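Local coordinates for tapirin (Caldicellulosiruptor kristjanssonii, PDB 6N2B), which probably binds cellulose through its beta-helical C-terminal domain, a role consistent with attachment of this thermophilic bacterium to plant material, at residues A[320-325]-A[337-342]; A[331-336]-A[354-359]; A[358-363]-A[379-384]; A[368-373]-A[386-391]; A[375-380]-A[393-398]. All coordinates share one frame; numbering follows the deposited sequence.

Interaction 1: A[320-325]-A[337-342]; sequences VQVKNY and KKLTVT
V320, Q321 and V322 pair in parallel with L339, T340 and V341, the axes of strand segments 320-322 and 338-341 approaching to 4.8 Å at an angle of 12°. The backbone ladder follows the usual parallel scheme, in which one residue serves two neighbours on the other strand. V322 N donates to T340 O at 2.9 Å, and T340 N in turn donates to V320 O at 2.9 Å. V320 N closes one end on K338 O, and T342 N closes the other on V322 O at 3.2 Å.

The side chains divide between two faces. On the inner one, L339 has CG anti to its backbone N (chi1 168°), which swings CD1 back across the neighbouring strand until it stands 4.0 Å from V320 CG1. The same methyl approaches V322 CG2 at 4.2 Å, and it therefore bridges the two valines; V341 lies more loosely beside V322. F328 and T347, on other strands of the beta-helix, complete this apolar layer.

On the outer face, Q321 and T340 lie alongside each other and point the same way, with Q321 CG 3.8 Å from T340 OG1. The Q321 amide oxygen OE1 is met by K323 NZ at 3.1 Å, the amine tilted 30° out of the amide plane. K338 turns instead to E361 on the next strand, forming a salt bridge.

The chemistry thus separates cleanly: hydrocarbon contact occupies the inside of the coil, while polar groups lie on the outer face, some bonding within their own strand and K338 reaching the next coil.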
# COMPACT_ATOMS: atom_id res chain seq x y z
N VAL A 320 -3.98 -8.23 16.88
CA VAL A 320 -3.99 -6.79 16.65
C VAL A 320 -3.46 -6.14 17.92
O VAL A 320 -4.09 -6.23 18.97
CB VAL A 320 -5.39 -6.27 16.30
CG1 VAL A 320 -5.34 -4.77 16.05
CG2 VAL A 320 -5.98 -7.02 15.10
N GLN A 321 -2.30 -5.52 17.83
CA GLN A 321 -1.76 -4.74 18.93
C GLN A 321 -2.01 -3.27 18.67
O GLN A 321 -1.77 -2.78 17.56
CB GLN A 321 -0.27 -4.96 19.12
CG GLN A 321 0.19 -6.38 19.24
CD GLN A 321 1.72 -6.48 19.10
OE1 GLN A 321 2.47 -6.06 20.00
NE2 GLN A 321 2.18 -7.03 17.97
N VAL A 322 -2.46 -2.56 19.69
CA VAL A 322 -2.60 -1.12 19.65
C VAL A 322 -1.84 -0.61 20.86
O VAL A 322 -2.25 -0.86 22.00
CB VAL A 322 -4.08 -0.70 19.69
CG1 VAL A 322 -4.23 0.82 19.63
CG2 VAL A 322 -4.84 -1.36 18.56
N LYS A 323 -0.71 0.05 20.64
CA LYS A 323 0.12 0.43 21.78
C LYS A 323 0.89 1.71 21.50
O LYS A 323 0.85 2.27 20.39
CB LYS A 323 1.09 -0.70 22.17
CG LYS A 323 2.11 -1.05 21.11
CD LYS A 323 2.64 -2.46 21.29
CE LYS A 323 4.03 -2.61 20.66
NZ LYS A 323 4.63 -3.97 20.87
N ASN A 324 1.59 2.17 22.54
CA ASN A 324 2.43 3.37 22.51
C ASN A 324 1.67 4.58 21.98
O ASN A 324 2.14 5.31 21.11
CB ASN A 324 3.71 3.11 21.71
CG ASN A 324 4.58 2.06 22.37
OD1 ASN A 324 4.97 2.22 23.53
ND2 ASN A 324 4.86 0.97 21.66
N TYR A 325 0.48 4.79 22.54
CA TYR A 325 -0.44 5.91 22.32
C TYR A 325 -1.20 5.81 21.00
O TYR A 325 -1.85 6.78 20.60
CB TYR A 325 0.26 7.27 22.39
CG TYR A 325 0.78 7.56 23.77
CD1 TYR A 325 2.06 7.16 24.13
CD2 TYR A 325 -0.01 8.19 24.72
CE1 TYR A 325 2.56 7.39 25.42
CE2 TYR A 325 0.47 8.44 26.01
CZ TYR A 325 1.76 8.03 26.35
OH TYR A 325 2.26 8.27 27.61
N LYS A 337 -7.96 -12.85 16.04
CA LYS A 337 -7.52 -13.84 17.01
C LYS A 337 -7.36 -13.21 18.39
O LYS A 337 -7.81 -13.76 19.40
CB LYS A 337 -6.20 -14.48 16.55
CG LYS A 337 -5.70 -15.70 17.36
CD LYS A 337 -6.62 -16.90 17.16
CE LYS A 337 -5.93 -18.22 17.47
NZ LYS A 337 -6.89 -19.24 17.98
N LYS A 338 -6.72 -12.05 18.44
CA LYS A 338 -6.43 -11.38 19.69
C LYS A 338 -6.42 -9.87 19.45
O LYS A 338 -6.00 -9.40 18.39
CB LYS A 338 -5.10 -11.86 20.29
CG LYS A 338 -4.97 -11.60 21.79
CD LYS A 338 -3.63 -12.03 22.37
CE LYS A 338 -3.61 -11.77 23.89
NZ LYS A 338 -2.33 -12.08 24.60
N LEU A 339 -6.91 -9.13 20.43
CA LEU A 339 -6.73 -7.69 20.47
C LEU A 339 -6.02 -7.40 21.77
O LEU A 339 -6.48 -7.82 22.83
CB LEU A 339 -8.06 -6.94 20.41
CG LEU A 339 -7.94 -5.45 20.74
CD1 LEU A 339 -7.14 -4.70 19.66
CD2 LEU A 339 -9.31 -4.81 20.96
N THR A 340 -4.87 -6.73 21.70
CA THR A 340 -4.18 -6.33 22.92
C THR A 340 -3.91 -4.84 22.84
O THR A 340 -3.38 -4.34 21.85
CB THR A 340 -2.88 -7.14 23.16
OG1 THR A 340 -1.77 -6.53 22.49
CG2 THR A 340 -3.02 -8.55 22.67
N VAL A 341 -4.32 -4.12 23.88
CA VAL A 341 -4.06 -2.70 24.02
C VAL A 341 -3.13 -2.53 25.22
O VAL A 341 -3.43 -3.01 26.31
CB VAL A 341 -5.37 -1.91 24.18
CG1 VAL A 341 -5.11 -0.41 24.08
CG2 VAL A 341 -6.35 -2.34 23.13
N THR A 342 -1.99 -1.89 25.00
CA THR A 342 -0.98 -1.72 26.03
C THR A 342 -0.37 -0.34 25.89
O THR A 342 -0.58 0.35 24.89
CB THR A 342 0.15 -2.77 25.90
OG1 THR A 342 -0.39 -4.00 25.43
CG2 THR A 342 0.86 -3.01 27.24

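Interaction 2: A[331-336]-A[354-359]; sequences GSIGIV and TLYCDQ
G334 O is approached by several groups of Y356 and L355 at once. Y356 N donates to it at 2.7 Å, coming from above the carbonyl plane, 37° out of it. The CA of L355 adds a longer C-H contact, and the Y356 ring turns its edge to the same oxygen, which lies in the ring plane, nearest CD1.

Y356 reaches this place because its CG lies beside its own backbone N (chi1 -51°), which tips the ring back over strand 333-336. There it runs alongside I335, whose CG1 is 4.1 Å from Y356 CD1. I333 CG1 comes to another part of the ring edge, 4.4 Å from Y356 CE1. Beyond the two segments, F402 and P403 also pack against the tyrosine.

The opposite face of the pair belongs to L355, V336 and C357. L355 CD1 folds toward the glycine and stands 3.7 Å from G334 O; a CB on G334 would probably crowd this methyl, consistent with glycine at this position. Further along, V336 CG2 touches C357 CB at 3.6 Å.

Four sound backbone bonds hold the strands together, among them G334 N to T354 O at 2.9 Å and V336 N to Y356 O at 3.0 Å. A fifth, from D358 N to V336 O, is weak and falls where the chain turns its corner.

In-register parallel pairing of this kind, with strands only 3° apart in direction and ending at a corner, is how successive coils of a parallel beta-helix stack.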
# COMPACT_ATOMS: atom_id res chain seq x y z
N GLY A 331 -15.12 0.61 12.71
CA GLY A 331 -16.34 1.30 12.35
C GLY A 331 -17.55 0.40 12.20
O GLY A 331 -18.68 0.85 12.43
N SER A 332 -17.35 -0.87 11.85
CA SER A 332 -18.49 -1.74 11.60
C SER A 332 -18.31 -3.17 12.12
O SER A 332 -19.22 -3.70 12.77
CB SER A 332 -18.81 -1.73 10.11
OG SER A 332 -19.95 -2.52 9.85
N ILE A 333 -17.18 -3.83 11.85
CA ILE A 333 -17.02 -5.23 12.27
C ILE A 333 -15.55 -5.58 12.44
O ILE A 333 -14.68 -5.07 11.74
CB ILE A 333 -17.73 -6.20 11.29
CG1 ILE A 333 -17.85 -7.59 11.90
CG2 ILE A 333 -16.99 -6.25 9.99
CD1 ILE A 333 -18.78 -8.50 11.12
N GLY A 334 -15.28 -6.47 13.39
CA GLY A 334 -13.95 -7.01 13.59
C GLY A 334 -14.02 -8.48 13.96
O GLY A 334 -14.87 -8.89 14.76
N ILE A 335 -13.15 -9.29 13.35
CA ILE A 335 -12.98 -10.69 13.70
C ILE A 335 -11.49 -10.99 13.73
O ILE A 335 -10.86 -11.13 12.68
CB ILE A 335 -13.67 -11.64 12.72
CG1 ILE A 335 -15.10 -11.19 12.43
CG2 ILE A 335 -13.61 -13.05 13.25
CD1 ILE A 335 -15.80 -12.02 11.37
N VAL A 336 -10.91 -11.07 14.93
CA VAL A 336 -9.47 -11.22 15.09
C VAL A 336 -9.19 -12.33 16.09
O VAL A 336 -10.06 -12.73 16.86
CB VAL A 336 -8.79 -9.91 15.54
CG1 VAL A 336 -9.34 -8.74 14.77
CG2 VAL A 336 -8.96 -9.70 17.04
N THR A 354 -19.46 -4.34 15.85
CA THR A 354 -19.22 -5.49 16.71
C THR A 354 -17.80 -6.00 16.47
O THR A 354 -17.42 -6.27 15.33
CB THR A 354 -20.21 -6.64 16.45
OG1 THR A 354 -21.55 -6.19 16.70
CG2 THR A 354 -19.90 -7.79 17.36
N LEU A 355 -17.03 -6.12 17.54
CA LEU A 355 -15.74 -6.80 17.50
C LEU A 355 -15.90 -8.22 18.06
O LEU A 355 -16.52 -8.40 19.11
CB LEU A 355 -14.70 -6.03 18.32
CG LEU A 355 -13.40 -6.78 18.61
CD1 LEU A 355 -12.76 -7.27 17.33
CD2 LEU A 355 -12.39 -5.94 19.39
N TYR A 356 -15.36 -9.21 17.35
CA TYR A 356 -15.19 -10.55 17.89
C TYR A 356 -13.70 -10.84 17.98
O TYR A 356 -12.98 -10.64 17.00
CB TYR A 356 -15.85 -11.62 17.03
CG TYR A 356 -17.29 -11.36 16.66
CD1 TYR A 356 -17.62 -10.47 15.63
CD2 TYR A 356 -18.34 -12.02 17.32
CE1 TYR A 356 -18.93 -10.23 15.28
CE2 TYR A 356 -19.67 -11.79 16.97
CZ TYR A 356 -19.96 -10.89 15.94
OH TYR A 356 -21.26 -10.63 15.58
N CYS A 357 -13.24 -11.32 19.13
CA CYS A 357 -11.87 -11.78 19.26
C CYS A 357 -11.84 -13.00 20.16
O CYS A 357 -12.58 -13.06 21.14
CB CYS A 357 -10.96 -10.69 19.81
SG CYS A 357 -11.48 -9.97 21.39
N ASP A 358 -10.99 -13.97 19.82
CA ASP A 358 -10.86 -15.14 20.68
C ASP A 358 -10.29 -14.74 22.04
O ASP A 358 -10.69 -15.28 23.07
CB ASP A 358 -9.98 -16.20 20.01
CG ASP A 358 -9.78 -17.44 20.88
OD1 ASP A 358 -10.72 -18.26 21.00
OD2 ASP A 358 -8.67 -17.59 21.46
N GLN A 359 -9.38 -13.77 22.05
CA GLN A 359 -8.80 -13.28 23.29
C GLN A 359 -8.75 -11.76 23.29
O GLN A 359 -8.57 -11.12 22.25
CB GLN A 359 -7.39 -13.83 23.50
CG GLN A 359 -7.39 -15.25 24.00
CD GLN A 359 -6.02 -15.85 24.01
OE1 GLN A 359 -5.07 -15.25 24.55
NE2 GLN A 359 -5.89 -17.02 23.40

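Interaction 3: A[358-363]-A[379-384]; sequences DQLEVR and RAISIS
D358 carries its CG anti to the backbone N (chi1 179°), while R379 sets CG beside its own N (chi1 -66°) and then runs extended to NE, and together these torsions bring carboxylate and guanidinium to one another. The salt bridge spans equivalent corners of successive coils of the beta-helix. D358 OD1 uses its anti lone pair, the one away from OD2, to meet R379 NH1 at 3.2 Å. D358 OD1 lies nearly in the guanidinium plane of R379; the side chains cross at about a right angle, and the two flat groups are turned 51° apart. R379 has further partners: A400 O takes a hydrogen bond from NH2, and F402 provides a cation-pi contact.

Past the corner the chains run as parallel strands. L360 N binds A380 O at 2.9 Å and V362 N binds S382 O at 3.1 Å, whereas the bond from S382 N to L360 O is weak. On the inward face L360 and I381 lie side by side, CD2 to CD1 at 4.1 Å, and V362 CB meets I383 CG2 at 4.2 Å.

The outward face is polar, with E361 and R363 as its charged members. E361 OE1 receives R363 NE at 2.9 Å from above its carboxylate plane, and OE2 makes a salt bridge with K338, so this single acid is held between two cations. The R363 chain, bent at its third torsion, brings the guanidinium beside the next strand: S384 O lies over one face, and NH1 is 3.6 Å from S384 CB.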
# COMPACT_ATOMS: atom_id res chain seq x y z
N ASP A 358 -10.99 -13.97 19.82
CA ASP A 358 -10.86 -15.14 20.68
C ASP A 358 -10.29 -14.74 22.04
O ASP A 358 -10.69 -15.28 23.07
CB ASP A 358 -9.98 -16.20 20.01
CG ASP A 358 -9.78 -17.44 20.88
OD1 ASP A 358 -10.72 -18.26 21.00
OD2 ASP A 358 -8.67 -17.59 21.46
N GLN A 359 -9.38 -13.77 22.05
CA GLN A 359 -8.80 -13.28 23.29
C GLN A 359 -8.75 -11.76 23.29
O GLN A 359 -8.57 -11.12 22.25
CB GLN A 359 -7.39 -13.83 23.50
CG GLN A 359 -7.39 -15.25 24.00
CD GLN A 359 -6.02 -15.85 24.01
OE1 GLN A 359 -5.07 -15.25 24.55
NE2 GLN A 359 -5.89 -17.02 23.40
N LEU A 360 -8.89 -11.19 24.48
CA LEU A 360 -8.80 -9.75 24.68
C LEU A 360 -7.89 -9.48 25.86
O LEU A 360 -8.17 -9.91 26.98
CB LEU A 360 -10.18 -9.14 24.91
CG LEU A 360 -10.20 -7.73 25.48
CD1 LEU A 360 -9.50 -6.76 24.54
CD2 LEU A 360 -11.63 -7.32 25.72
N GLU A 361 -6.79 -8.76 25.62
CA GLU A 361 -5.84 -8.38 26.65
C GLU A 361 -5.74 -6.87 26.69
O GLU A 361 -5.57 -6.24 25.64
CB GLU A 361 -4.47 -9.01 26.38
CG GLU A 361 -3.45 -8.83 27.50
CD GLU A 361 -2.04 -9.22 27.09
OE1 GLU A 361 -1.09 -8.44 27.36
OE2 GLU A 361 -1.88 -10.31 26.47
N VAL A 362 -5.86 -6.28 27.88
CA VAL A 362 -5.65 -4.85 28.10
C VAL A 362 -4.69 -4.70 29.26
O VAL A 362 -4.75 -5.47 30.23
CB VAL A 362 -6.98 -4.11 28.37
CG1 VAL A 362 -6.76 -2.58 28.40
CG2 VAL A 362 -8.03 -4.49 27.33
N ARG A 363 -3.81 -3.70 29.18
CA ARG A 363 -2.61 -3.71 30.01
C ARG A 363 -2.02 -2.31 30.02
O ARG A 363 -2.36 -1.48 29.17
CB ARG A 363 -1.61 -4.74 29.47
CG ARG A 363 -0.44 -5.11 30.35
CD ARG A 363 0.06 -6.51 30.00
NE ARG A 363 -1.00 -7.52 30.09
CZ ARG A 363 -1.36 -8.17 31.21
NH1 ARG A 363 -0.74 -7.93 32.37
NH2 ARG A 363 -2.34 -9.07 31.17
N ARG A 379 -13.79 -14.51 23.83
CA ARG A 379 -13.86 -15.81 24.48
C ARG A 379 -13.07 -15.87 25.78
O ARG A 379 -13.39 -16.70 26.65
CB ARG A 379 -13.38 -16.92 23.53
CG ARG A 379 -14.30 -17.12 22.32
CD ARG A 379 -14.06 -18.43 21.58
NE ARG A 379 -14.86 -18.50 20.35
CZ ARG A 379 -14.38 -18.28 19.12
NH1 ARG A 379 -13.10 -17.98 18.94
NH2 ARG A 379 -15.19 -18.36 18.07
N ALA A 380 -12.06 -15.02 25.93
CA ALA A 380 -11.27 -14.91 27.15
C ALA A 380 -10.75 -13.48 27.27
O ALA A 380 -10.59 -12.79 26.26
CB ALA A 380 -10.10 -15.89 27.17
N ILE A 381 -10.48 -13.06 28.50
CA ILE A 381 -10.19 -11.67 28.82
C ILE A 381 -9.12 -11.62 29.90
O ILE A 381 -8.98 -12.55 30.70
CB ILE A 381 -11.47 -10.93 29.27
CG1 ILE A 381 -11.25 -9.42 29.39
CG2 ILE A 381 -11.96 -11.52 30.58
CD1 ILE A 381 -12.54 -8.64 29.53
N SER A 382 -8.36 -10.53 29.92
CA SER A 382 -7.28 -10.37 30.90
C SER A 382 -6.98 -8.88 31.01
O SER A 382 -6.23 -8.34 30.19
CB SER A 382 -6.04 -11.16 30.50
OG SER A 382 -4.89 -10.66 31.17
N ILE A 383 -7.51 -8.24 32.04
CA ILE A 383 -7.36 -6.81 32.25
C ILE A 383 -6.52 -6.62 33.50
O ILE A 383 -7.03 -6.77 34.61
CB ILE A 383 -8.71 -6.10 32.39
CG1 ILE A 383 -9.68 -6.62 31.34
CG2 ILE A 383 -8.53 -4.61 32.24
CD1 ILE A 383 -11.10 -6.26 31.65
N SER A 384 -5.24 -6.28 33.33
CA SER A 384 -4.37 -5.93 34.46
C SER A 384 -3.69 -4.60 34.17
O SER A 384 -2.70 -4.55 33.43
CB SER A 384 -3.34 -7.02 34.74
OG SER A 384 -2.68 -6.78 35.99

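Interaction 4: A[368-373]-A[386-391]; sequences VFIEAG and GTIEGP
The F369 ring carries G390 on one face, with G390 CA 3.6 Å above the ring plane and displaced toward the rim, a CH-pi contact. The CG of E371, from the same segment as the phenylalanine, lies in plane at the ring edge, and P391 CD approaches obliquely, 3.9 Å from F369 CZ. With CG anti to the backbone N (chi1 -168°), the ring leans across to the 386-391 chain instead of standing above its own strand. A serine in place of F369 would probably leave G390 CA without the ring face beneath it and P391 CD without its apolar neighbour. G390 adopts a positive phi of 94°, and a CB there would collide with I370 O as well as press on the ring.

The backbones add a short parallel ladder, one more turn of the beta-helix. V368 N donates to T387 O at 3.1 Å, and the bonds from E389 N to V368 O and from I370 N to E389 O continue it. The pattern then breaks: I370 O faces P391 N, which has no hydrogen to give, and the backbone of I370 bonds with G392 instead.

Facing the interior, I388 straddles two residues of the other strand. Its CG1 meets V368 CB at 3.8 Å, and its CG2 meets I370 CD1 at 3.9 Å; L376 packs against both V368 and I370 from another strand. At the far end P391 CG rests on A372 CB, 3.7 Å away.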
# COMPACT_ATOMS: atom_id res chain seq x y z
N VAL A 368 -9.96 0.38 26.28
CA VAL A 368 -10.92 -0.01 25.26
C VAL A 368 -12.23 0.70 25.56
O VAL A 368 -12.77 0.57 26.66
CB VAL A 368 -11.15 -1.53 25.21
CG1 VAL A 368 -12.49 -1.83 24.51
CG2 VAL A 368 -10.01 -2.22 24.52
N PHE A 369 -12.73 1.45 24.59
CA PHE A 369 -14.00 2.14 24.73
C PHE A 369 -15.02 1.49 23.80
O PHE A 369 -14.77 1.35 22.61
CB PHE A 369 -13.82 3.62 24.40
CG PHE A 369 -14.99 4.48 24.77
CD1 PHE A 369 -16.05 4.66 23.89
CD2 PHE A 369 -15.01 5.13 25.99
CE1 PHE A 369 -17.13 5.47 24.23
CE2 PHE A 369 -16.09 5.95 26.35
CZ PHE A 369 -17.15 6.12 25.46
N ILE A 370 -16.15 1.09 24.36
CA ILE A 370 -17.25 0.53 23.58
C ILE A 370 -18.37 1.56 23.52
O ILE A 370 -18.94 1.93 24.56
CB ILE A 370 -17.73 -0.80 24.16
CG1 ILE A 370 -16.51 -1.68 24.43
CG2 ILE A 370 -18.71 -1.49 23.22
CD1 ILE A 370 -16.77 -2.79 25.35
N GLU A 371 -18.67 2.04 22.33
CA GLU A 371 -19.65 3.10 22.24
C GLU A 371 -21.05 2.53 22.37
O GLU A 371 -21.28 1.32 22.29
CB GLU A 371 -19.50 3.89 20.94
CG GLU A 371 -18.42 4.96 21.03
CD GLU A 371 -18.22 5.71 19.73
OE1 GLU A 371 -18.91 5.39 18.73
OE2 GLU A 371 -17.36 6.63 19.71
N ALA A 372 -22.00 3.44 22.60
CA ALA A 372 -23.40 3.04 22.70
C ALA A 372 -23.84 2.35 21.42
O ALA A 372 -23.55 2.81 20.32
CB ALA A 372 -24.27 4.27 22.97
N GLY A 373 -24.52 1.22 21.57
CA GLY A 373 -24.94 0.47 20.41
C GLY A 373 -23.86 -0.39 19.80
O GLY A 373 -24.16 -1.13 18.85
N GLY A 386 -5.32 -1.87 32.91
CA GLY A 386 -6.05 -1.13 31.91
C GLY A 386 -7.54 -1.01 32.21
O GLY A 386 -8.07 -1.55 33.18
N THR A 387 -8.21 -0.28 31.33
CA THR A 387 -9.59 0.09 31.52
C THR A 387 -10.44 -0.39 30.35
O THR A 387 -9.94 -0.58 29.24
CB THR A 387 -9.72 1.61 31.67
OG1 THR A 387 -10.97 1.90 32.29
CG2 THR A 387 -9.64 2.30 30.32
N ILE A 388 -11.71 -0.66 30.63
CA ILE A 388 -12.76 -0.70 29.62
C ILE A 388 -13.93 0.12 30.15
O ILE A 388 -14.49 -0.21 31.20
CB ILE A 388 -13.22 -2.12 29.28
CG1 ILE A 388 -12.10 -2.89 28.61
CG2 ILE A 388 -14.39 -2.10 28.33
CD1 ILE A 388 -11.91 -4.20 29.23
N GLU A 389 -14.29 1.18 29.44
CA GLU A 389 -15.41 2.01 29.83
C GLU A 389 -16.35 2.13 28.63
O GLU A 389 -16.25 1.40 27.64
CB GLU A 389 -14.95 3.37 30.37
CG GLU A 389 -13.59 3.36 31.07
CD GLU A 389 -13.49 4.39 32.22
OE1 GLU A 389 -14.55 4.82 32.75
OE2 GLU A 389 -12.36 4.77 32.60
N GLY A 390 -17.25 3.10 28.69
CA GLY A 390 -18.19 3.33 27.62
C GLY A 390 -19.51 2.63 27.83
O GLY A 390 -19.61 1.63 28.56
N PRO A 391 -20.56 3.13 27.17
CA PRO A 391 -21.92 2.64 27.41
C PRO A 391 -22.34 1.42 26.61
O PRO A 391 -23.51 1.03 26.69
CB PRO A 391 -22.77 3.85 27.01
CG PRO A 391 -21.97 4.51 25.91
CD PRO A 391 -20.52 4.30 26.28

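Interaction 5: A[375-380]-A[393-398]; sequences TLVTRA and TRQVNP
The last pair of strands on one side of the beta-helix is built by T375-T378 and T393-V396, parallel and in register, T375 facing T393 and T378 facing V396. L376 N donates to T393 O at 3.0 Å, and bonds from Q395 N to L376 O, T378 N to Q395 O and N397 N to T378 O continue the ladder.

Paired side chains lie alongside each other. T375 and T393 point the same way, and V377 CG1 runs next to the extended Q395, 3.7 Å from OE1. T378 uses both its branches: OG1 stands anti to the backbone N (chi1 -167°) and is hydrogen-bonded to A380 O at 2.7 Å and also to C357 O of the preceding coil; with one proton it can serve both carbonyls only by sharing or alternating. Its CG2 lies alongside V396 CG2, 4.0 Å away. A valine in its place would probably keep the methyl contact but deprive A380 O and C357 O of the hydroxyl they share, making the turn into the next strand less firmly fixed.

At that turn the R379 CG lies 3.5 Å from N397 O, and P398 packs on the R379 carbonyl. In-register parallel ladders, each strand stacked on the one a coil before, are typical of parallel beta-helices.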
# COMPACT_ATOMS: atom_id res chain seq x y z
N THR A 375 -20.69 -3.43 20.49
CA THR A 375 -20.58 -4.70 21.22
C THR A 375 -19.21 -5.33 20.99
O THR A 375 -18.78 -5.49 19.84
CB THR A 375 -21.67 -5.68 20.78
OG1 THR A 375 -22.96 -5.13 21.04
CG2 THR A 375 -21.51 -6.99 21.52
N LEU A 376 -18.54 -5.70 22.07
CA LEU A 376 -17.30 -6.46 22.02
C LEU A 376 -17.60 -7.86 22.52
O LEU A 376 -18.21 -8.01 23.58
CB LEU A 376 -16.21 -5.80 22.86
CG LEU A 376 -14.76 -6.27 22.70
CD1 LEU A 376 -13.81 -5.20 23.20
CD2 LEU A 376 -14.48 -7.59 23.43
N VAL A 377 -17.17 -8.89 21.78
CA VAL A 377 -17.44 -10.29 22.12
C VAL A 377 -16.13 -11.06 22.13
O VAL A 377 -15.54 -11.31 21.07
CB VAL A 377 -18.42 -10.93 21.14
CG1 VAL A 377 -18.64 -12.39 21.52
CG2 VAL A 377 -19.70 -10.17 21.12
N THR A 378 -15.68 -11.48 23.32
CA THR A 378 -14.42 -12.19 23.46
C THR A 378 -14.64 -13.54 24.14
O THR A 378 -15.57 -13.70 24.93
CB THR A 378 -13.38 -11.36 24.24
OG1 THR A 378 -12.08 -11.96 24.11
CG2 THR A 378 -13.74 -11.26 25.73
N ARG A 379 -13.79 -14.51 23.83
CA ARG A 379 -13.86 -15.81 24.48
C ARG A 379 -13.07 -15.87 25.78
O ARG A 379 -13.39 -16.70 26.65
CB ARG A 379 -13.38 -16.92 23.53
CG ARG A 379 -14.30 -17.12 22.32
CD ARG A 379 -14.06 -18.43 21.58
NE ARG A 379 -14.86 -18.50 20.35
CZ ARG A 379 -14.38 -18.28 19.12
NH1 ARG A 379 -13.10 -17.98 18.94
NH2 ARG A 379 -15.19 -18.36 18.07
N ALA A 380 -12.06 -15.02 25.93
CA ALA A 380 -11.27 -14.91 27.15
C ALA A 380 -10.75 -13.48 27.27
O ALA A 380 -10.59 -12.79 26.26
CB ALA A 380 -10.10 -15.89 27.17
N THR A 393 -22.08 -2.75 25.17
CA THR A 393 -22.03 -4.09 25.72
C THR A 393 -20.67 -4.75 25.52
O THR A 393 -20.09 -4.71 24.43
CB THR A 393 -23.10 -4.94 25.04
OG1 THR A 393 -24.36 -4.29 25.16
CG2 THR A 393 -23.15 -6.35 25.63
N ARG A 394 -20.18 -5.39 26.57
CA ARG A 394 -18.95 -6.18 26.56
C ARG A 394 -19.29 -7.58 27.06
O ARG A 394 -19.86 -7.73 28.15
CB ARG A 394 -17.87 -5.48 27.42
CG ARG A 394 -17.03 -6.34 28.33
CD ARG A 394 -16.58 -5.59 29.60
NE ARG A 394 -15.90 -6.50 30.54
CZ ARG A 394 -15.28 -6.11 31.65
NH1 ARG A 394 -15.26 -4.82 31.98
NH2 ARG A 394 -14.68 -7.01 32.44
N GLN A 395 -19.00 -8.60 26.26
CA GLN A 395 -19.52 -9.95 26.48
C GLN A 395 -18.39 -10.98 26.47
O GLN A 395 -17.63 -11.05 25.50
CB GLN A 395 -20.57 -10.30 25.41
CG GLN A 395 -21.50 -11.45 25.79
CD GLN A 395 -22.15 -12.13 24.58
OE1 GLN A 395 -21.49 -12.81 23.80
NE2 GLN A 395 -23.46 -11.95 24.44
N VAL A 396 -18.27 -11.77 27.53
CA VAL A 396 -17.30 -12.85 27.61
C VAL A 396 -18.04 -14.18 27.50
O VAL A 396 -18.96 -14.46 28.29
CB VAL A 396 -16.47 -12.81 28.91
CG1 VAL A 396 -15.41 -13.87 28.87
CG2 VAL A 396 -15.86 -11.44 29.11
N ASN A 397 -17.63 -15.01 26.53
CA ASN A 397 -18.34 -16.25 26.22
C ASN A 397 -17.33 -17.23 25.64
O ASN A 397 -17.04 -17.21 24.43
CB ASN A 397 -19.50 -16.02 25.24
CG ASN A 397 -20.14 -17.32 24.76
OD1 ASN A 397 -19.79 -18.41 25.22
ND2 ASN A 397 -21.11 -17.20 23.85
N PRO A 398 -16.79 -18.13 26.46
CA PRO A 398 -15.73 -19.04 26.00
C PRO A 398 -16.12 -19.93 24.82
O PRO A 398 -15.23 -20.53 24.20
CB PRO A 398 -15.42 -19.88 27.24
CG PRO A 398 -15.78 -18.98 28.39
CD PRO A 398 -16.99 -18.21 27.92

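All five contacts belong to one end of the beta-helix, far from the calcium site. Interactions 1 and 3 are alternate pairings in one parallel sheet, joined by the intervening pairing of strands 338-341 and 359-363, while 2 and 5 are joined likewise through strands 354-357 and 375-378; interaction 4 lies on a further side of the coil. Interactions 2 and 3 share D358 and Q359, and 3 and 5 share R379 and A380, so the corners tie the sides together. Interactions 1 and 2 are the more buried, with leucine and valine packed inward. At the surface, a salt bridge in 3 and a ring-on-glycine contact in 4 supplement the ladders; interaction 5 joins a largely buried strand to an exposed one.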